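Local coordinates for protein taurocyamine kinase (PDB 4WOD) that reversibly transfers phosphate between ATP and taurocyamine with magnesium as cofactor, in a chain that holds two copies of the kinase unit, at residues Ile296-Ile302 / Gly341-Leu345; Met351-Tyr355 / Val366-Thr370. The protein carries 4 engineered substitutions. One frame throughout, in Å; residues are numbered along the deposited sequence.

Contact 1 (Ile296-Ile302 / Gly341-Leu345); sequences ICEKHGI and GVRAL
L345 reaches out of the helix at 341-345 with its two methyls parted between different neighbours. CD1 lies 3.8 Å from I302 CG2 and also meets the sulfur of C297, while CD2 sits against the imidazole of H300, 3.8 Å from ND1, and touches CG2 of I296. H300 also meets the residue before L345: its CD2 is 3.6 Å from CB of A344, so the ring lies against both A344 and L345. What fixes the ring's rotation is the hydrogen bond from H300 ND1 to I296 O, 2.7 Å and nearly straight at 164°. The donor stands above that carbonyl's plane, yet the oxygen lies close to the plane of the ring. I302 comes from the other end of the segment, laying CG1 over the backbone of G341 and CD1 against V342 CG2. With no side chain on G341, the carbonyl oxygen of H300 comes within 3.3 Å of G341 CA, a CA-H...O contact. The turn that carries H300 and I302 is a Schellman motif, with G301 at C-prime: I302 N bonds to C297 O and G301 N to E298 O, ending helix 293-299 and leading directly into edge strand 302-306.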
loop_
_atom_site.group_PDB
_atom_site.type_symbol
_atom_site.label_atom_id
_atom_site.label_comp_id
_atom_site.label_asym_id
_atom_site.label_seq_id
_atom_site.Cartn_x
_atom_site.Cartn_y
_atom_site.Cartn_z
ATOM N N ILE A 296 -0.503 3.079 -7.245
ATOM C CA ILE A 296 -0.457 3.528 -8.638
ATOM C C ILE A 296 -1.866 3.576 -9.226
ATOM O O ILE A 296 -2.266 4.586 -9.818
ATOM C CB ILE A 296 0.435 2.621 -9.500
ATOM C CG1 ILE A 296 1.887 2.697 -9.017
ATOM C CG2 ILE A 296 0.355 3.034 -10.977
ATOM C CD1 ILE A 296 2.865 1.950 -9.890
ATOM N N CYS A 297 -2.631 2.503 -9.022
ATOM C CA CYS A 297 -4.038 2.473 -9.464
ATOM C C CYS A 297 -4.877 3.587 -8.843
ATOM O O CYS A 297 -5.521 4.367 -9.557
ATOM C CB CYS A 297 -4.688 1.118 -9.149
ATOM S SG CYS A 297 -3.998 -0.313 -10.012
ATOM N N GLU A 298 -4.890 3.655 -7.512
ATOM C CA GLU A 298 -5.638 4.685 -6.815
ATOM C C GLU A 298 -5.293 6.091 -7.317
ATOM O O GLU A 298 -6.169 6.950 -7.415
ATOM C CB GLU A 298 -5.392 4.595 -5.308
ATOM C CG GLU A 298 -5.761 5.871 -4.568
ATOM C CD GLU A 298 -5.574 5.753 -3.069
ATOM O OE1 GLU A 298 -4.573 5.125 -2.643
ATOM O OE2 GLU A 298 -6.429 6.292 -2.321
ATOM N N LYS A 299 -4.032 6.314 -7.670
ATOM C CA LYS A 299 -3.618 7.635 -8.106
ATOM C C LYS A 299 -4.168 7.932 -9.507
ATOM O O LYS A 299 -4.304 9.089 -9.901
ATOM C CB LYS A 299 -2.093 7.760 -8.077
ATOM C CG LYS A 299 -1.595 9.107 -8.562
ATOM C CD LYS A 299 -0.389 9.578 -7.770
ATOM C CE LYS A 299 -0.109 11.039 -8.058
ATOM N NZ LYS A 299 -1.307 11.880 -7.786
ATOM N N HIS A 300 -4.494 6.882 -10.252
ATOM C CA HIS A 300 -5.150 7.043 -11.546
ATOM C C HIS A 300 -6.676 6.893 -11.466
ATOM O O HIS A 300 -7.349 6.778 -12.491
ATOM C CB HIS A 300 -4.562 6.053 -12.544
ATOM C CG HIS A 300 -3.148 6.362 -12.923
ATOM N ND1 HIS A 300 -2.063 5.860 -12.233
ATOM C CD2 HIS A 300 -2.640 7.152 -13.899
ATOM C CE1 HIS A 300 -0.949 6.314 -12.783
ATOM N NE2 HIS A 300 -1.272 7.102 -13.794
ATOM N N GLY A 301 -7.217 6.911 -10.247
ATOM C CA GLY A 301 -8.661 6.864 -10.052
ATOM C C GLY A 301 -9.226 5.470 -10.249
ATOM O O GLY A 301 -10.397 5.304 -10.571
ATOM N N ILE A 302 -8.379 4.464 -10.051
ATOM C CA ILE A 302 -8.735 3.093 -10.345
ATOM C C ILE A 302 -8.618 2.206 -9.098
ATOM O O ILE A 302 -7.689 2.358 -8.290
ATOM C CB ILE A 302 -7.853 2.517 -11.489
ATOM C CG1 ILE A 302 -8.136 3.255 -12.804
ATOM C CG2 ILE A 302 -8.128 1.023 -11.718
ATOM C CD1 ILE A 302 -9.587 3.142 -13.269
ATOM N N GLY A 341 -8.098 6.403 -16.479
ATOM C CA GLY A 341 -7.204 5.677 -15.596
ATOM C C GLY A 341 -6.772 4.332 -16.157
ATOM O O GLY A 341 -5.576 4.000 -16.117
ATOM N N VAL A 342 -7.726 3.555 -16.682
ATOM C CA VAL A 342 -7.398 2.235 -17.185
ATOM C C VAL A 342 -6.451 2.387 -18.383
ATOM O O VAL A 342 -5.452 1.657 -18.509
ATOM C CB VAL A 342 -8.665 1.404 -17.582
ATOM C CG1 VAL A 342 -8.288 0.247 -18.453
ATOM C CG2 VAL A 342 -9.408 0.891 -16.338
ATOM N N ARG A 343 -6.756 3.359 -19.241
ATOM C CA ARG A 343 -5.901 3.617 -20.388
ATOM C C ARG A 343 -4.449 3.907 -19.935
ATOM O O ARG A 343 -3.512 3.293 -20.444
ATOM C CB ARG A 343 -6.446 4.782 -21.226
ATOM C CG ARG A 343 -5.409 5.287 -22.215
ATOM C CD ARG A 343 -5.915 6.437 -23.079
ATOM N NE ARG A 343 -4.939 6.715 -24.132
ATOM C CZ ARG A 343 -5.136 7.562 -25.140
ATOM N NH1 ARG A 343 -6.290 8.210 -25.244
ATOM N NH2 ARG A 343 -4.188 7.741 -26.057
ATOM N N ALA A 344 -4.275 4.798 -18.956
ATOM C CA ALA A 344 -2.949 5.082 -18.407
ATOM C C ALA A 344 -2.258 3.821 -17.862
ATOM O O ALA A 344 -1.051 3.624 -18.047
ATOM C CB ALA A 344 -3.037 6.158 -17.288
ATOM N N LEU A 345 -3.016 2.982 -17.169
ATOM C CA LEU A 345 -2.434 1.784 -16.562
ATOM C C LEU A 345 -2.014 0.756 -17.608
ATOM O O LEU A 345 -0.960 0.122 -17.489
ATOM C CB LEU A 345 -3.418 1.155 -15.582
ATOM C CG LEU A 345 -3.832 1.970 -14.359
ATOM C CD1 LEU A 345 -4.843 1.173 -13.540
ATOM C CD2 LEU A 345 -2.588 2.342 -13.518
#

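Contact 2 (Met351-Tyr355 / Val366-Thr370); sequences MLQEY and VEPLT
Y355 turns its CG away from its own backbone N (chi1 -156°), which swings the ring out from the end of helix 331-355 to lie against P368, with one face turned to the proline. L352 takes the other common helix setting, CG opposite the carbonyl carbon (chi1 -68°), which carries CD2 across to the backbone joining V366 and E367.

The centre of the contact is a CH-pi interaction. CA of P368 stands 3.4 Å from the centroid of the Y355 ring, only 2° off its normal, so the C-H bearing carbon is over the middle of the face. The proline ring runs back along the tyrosine, its CB 3.9 Å from Y355 CD1, and its CG reaches CB of M351, 3.8 Å away. Beside the ring, CG1 of V366 lies against Y355 CD2 at 4.1 Å. On the helix side, L352 CD2 packs 3.6 Å from E367 N and also meets the CG of that glutamate.

At the far end of the tyrosine, Y355 OH accepts a weak hydrogen bond from L369 N, 3.3 Å long, in the first turn of helix 369-376, where P368 is the N-cap residue. The same hydroxyl is hydrogen-bonded to D399. The carboxylate of E367 turns elsewhere, to a salt bridge with R414 and a hydrogen bond with Y418, both on helix 409-418.

The contact ties the C-terminal end of helix 331-355, in the first approximate repeat, to the start of helix 369-376 in the second. Apolar and CH-pi packing carries most of it: between these two segments the one hydrogen bond is the weak one to Y355 OH, a hydroxyl that links the L369 backbone with D399.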
loop_
_atom_site.group_PDB
_atom_site.type_symbol
_atom_site.label_atom_id
_atom_site.label_comp_id
_atom_site.label_asym_id
_atom_site.label_seq_id
_atom_site.Cartn_x
_atom_site.Cartn_y
_atom_site.Cartn_z
ATOM N N MET A 351 4.634 -0.145 -21.475
ATOM C CA MET A 351 5.951 0.454 -21.276
ATOM C C MET A 351 6.835 -0.462 -20.448
ATOM O O MET A 351 8.001 -0.671 -20.783
ATOM C CB MET A 351 5.843 1.828 -20.609
ATOM C CG MET A 351 5.292 2.925 -21.509
ATOM S SD MET A 351 5.094 4.513 -20.665
ATOM C CE MET A 351 3.421 4.392 -20.102
ATOM N N LEU A 352 6.280 -1.020 -19.376
ATOM C CA LEU A 352 7.035 -1.959 -18.551
ATOM C C LEU A 352 7.505 -3.159 -19.354
ATOM O O LEU A 352 8.666 -3.566 -19.252
ATOM C CB LEU A 352 6.197 -2.443 -17.366
ATOM C CG LEU A 352 5.841 -1.452 -16.258
ATOM C CD1 LEU A 352 4.704 -2.014 -15.412
ATOM C CD2 LEU A 352 7.074 -1.104 -15.356
ATOM N N GLN A 353 6.600 -3.735 -20.144
ATOM C CA GLN A 353 6.921 -4.917 -20.922
ATOM C C GLN A 353 8.075 -4.604 -21.866
ATOM O O GLN A 353 9.001 -5.402 -21.986
ATOM C CB GLN A 353 5.684 -5.434 -21.695
ATOM C CG GLN A 353 4.611 -6.058 -20.789
ATOM C CD GLN A 353 5.084 -7.321 -20.069
ATOM O OE1 GLN A 353 6.049 -7.967 -20.486
ATOM N NE2 GLN A 353 4.407 -7.671 -18.976
ATOM N N GLU A 354 8.054 -3.425 -22.482
ATOM C CA GLU A 354 9.125 -3.041 -23.409
ATOM C C GLU A 354 10.455 -2.665 -22.715
ATOM O O GLU A 354 11.526 -3.122 -23.132
ATOM C CB GLU A 354 8.660 -1.886 -24.295
ATOM C CG GLU A 354 7.503 -2.273 -25.217
ATOM C CD GLU A 354 7.864 -3.443 -26.140
ATOM O OE1 GLU A 354 8.959 -3.407 -26.747
ATOM O OE2 GLU A 354 7.077 -4.418 -26.222
ATOM N N TYR A 355 10.385 -1.853 -21.667
ATOM C CA TYR A 355 11.594 -1.360 -20.991
ATOM C C TYR A 355 12.359 -2.487 -20.297
ATOM O O TYR A 355 13.565 -2.372 -20.089
ATOM C CB TYR A 355 11.242 -0.277 -19.969
ATOM C CG TYR A 355 12.367 0.681 -19.644
ATOM C CD1 TYR A 355 12.810 1.599 -20.588
ATOM C CD2 TYR A 355 12.965 0.689 -18.388
ATOM C CE1 TYR A 355 13.816 2.472 -20.309
ATOM C CE2 TYR A 355 13.985 1.577 -18.092
ATOM C CZ TYR A 355 14.406 2.466 -19.064
ATOM O OH TYR A 355 15.404 3.367 -18.802
ATOM N N VAL A 366 11.115 -2.121 -13.827
ATOM C CA VAL A 366 11.034 -0.708 -13.531
ATOM C C VAL A 366 10.432 0.044 -14.708
ATOM O O VAL A 366 10.620 -0.349 -15.863
ATOM C CB VAL A 366 12.425 -0.122 -13.169
ATOM C CG1 VAL A 366 13.368 -0.144 -14.389
ATOM C CG2 VAL A 366 12.294 1.290 -12.550
ATOM N N GLU A 367 9.702 1.114 -14.406
ATOM C CA GLU A 367 9.155 1.997 -15.442
ATOM C C GLU A 367 10.300 2.643 -16.244
ATOM O O GLU A 367 11.429 2.778 -15.737
ATOM C CB GLU A 367 8.274 3.073 -14.808
ATOM C CG GLU A 367 7.077 2.554 -13.983
ATOM C CD GLU A 367 7.371 2.379 -12.486
ATOM O OE1 GLU A 367 8.500 1.988 -12.118
ATOM O OE2 GLU A 367 6.460 2.634 -11.671
ATOM N N PRO A 368 10.020 3.044 -17.497
ATOM C CA PRO A 368 11.025 3.794 -18.259
ATOM C C PRO A 368 11.581 4.992 -17.480
ATOM O O PRO A 368 10.834 5.680 -16.772
ATOM C CB PRO A 368 10.246 4.259 -19.492
ATOM C CG PRO A 368 9.257 3.154 -19.725
ATOM C CD PRO A 368 8.819 2.763 -18.306
ATOM N N LEU A 369 12.889 5.201 -17.592
ATOM C CA LEU A 369 13.555 6.327 -16.951
ATOM C C LEU A 369 12.845 7.665 -17.206
ATOM O O LEU A 369 12.654 8.455 -16.283
ATOM C CB LEU A 369 15.001 6.411 -17.424
ATOM C CG LEU A 369 15.813 7.598 -16.917
ATOM C CD1 LEU A 369 15.788 7.668 -15.364
ATOM C CD2 LEU A 369 17.231 7.506 -17.455
ATOM N N THR A 370 12.446 7.923 -18.446
ATOM C CA THR A 370 11.817 9.218 -18.740
ATOM C C THR A 370 10.438 9.362 -18.104
ATOM O O THR A 370 9.998 10.486 -17.831
ATOM C CB THR A 370 11.682 9.466 -20.247
ATOM O OG1 THR A 370 10.959 8.382 -20.834
ATOM C CG2 THR A 370 13.060 9.576 -20.885
#

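Helix 331-355 serves both contacts, with 341-345 used in contact 1 and 351-355, at its C-terminal end, in contact 2; the two centres are 16 Å apart. They also touch directly, CD1 of I296 lying 4.1 Å from OE2 of E367. Contact 1 stays within the first repeat, whereas contact 2 joins the end of that helix to the start of the second repeat, so the pair runs from one catalytic domain to the junction between the duplicated units. Toward the nucleotide site, the side chain of V342 in contact 1 is about 4 Å from that of V280 at the nearest atoms, predicted to bind ATP. Contact 2 is remote from the substrate and nucleotide sites.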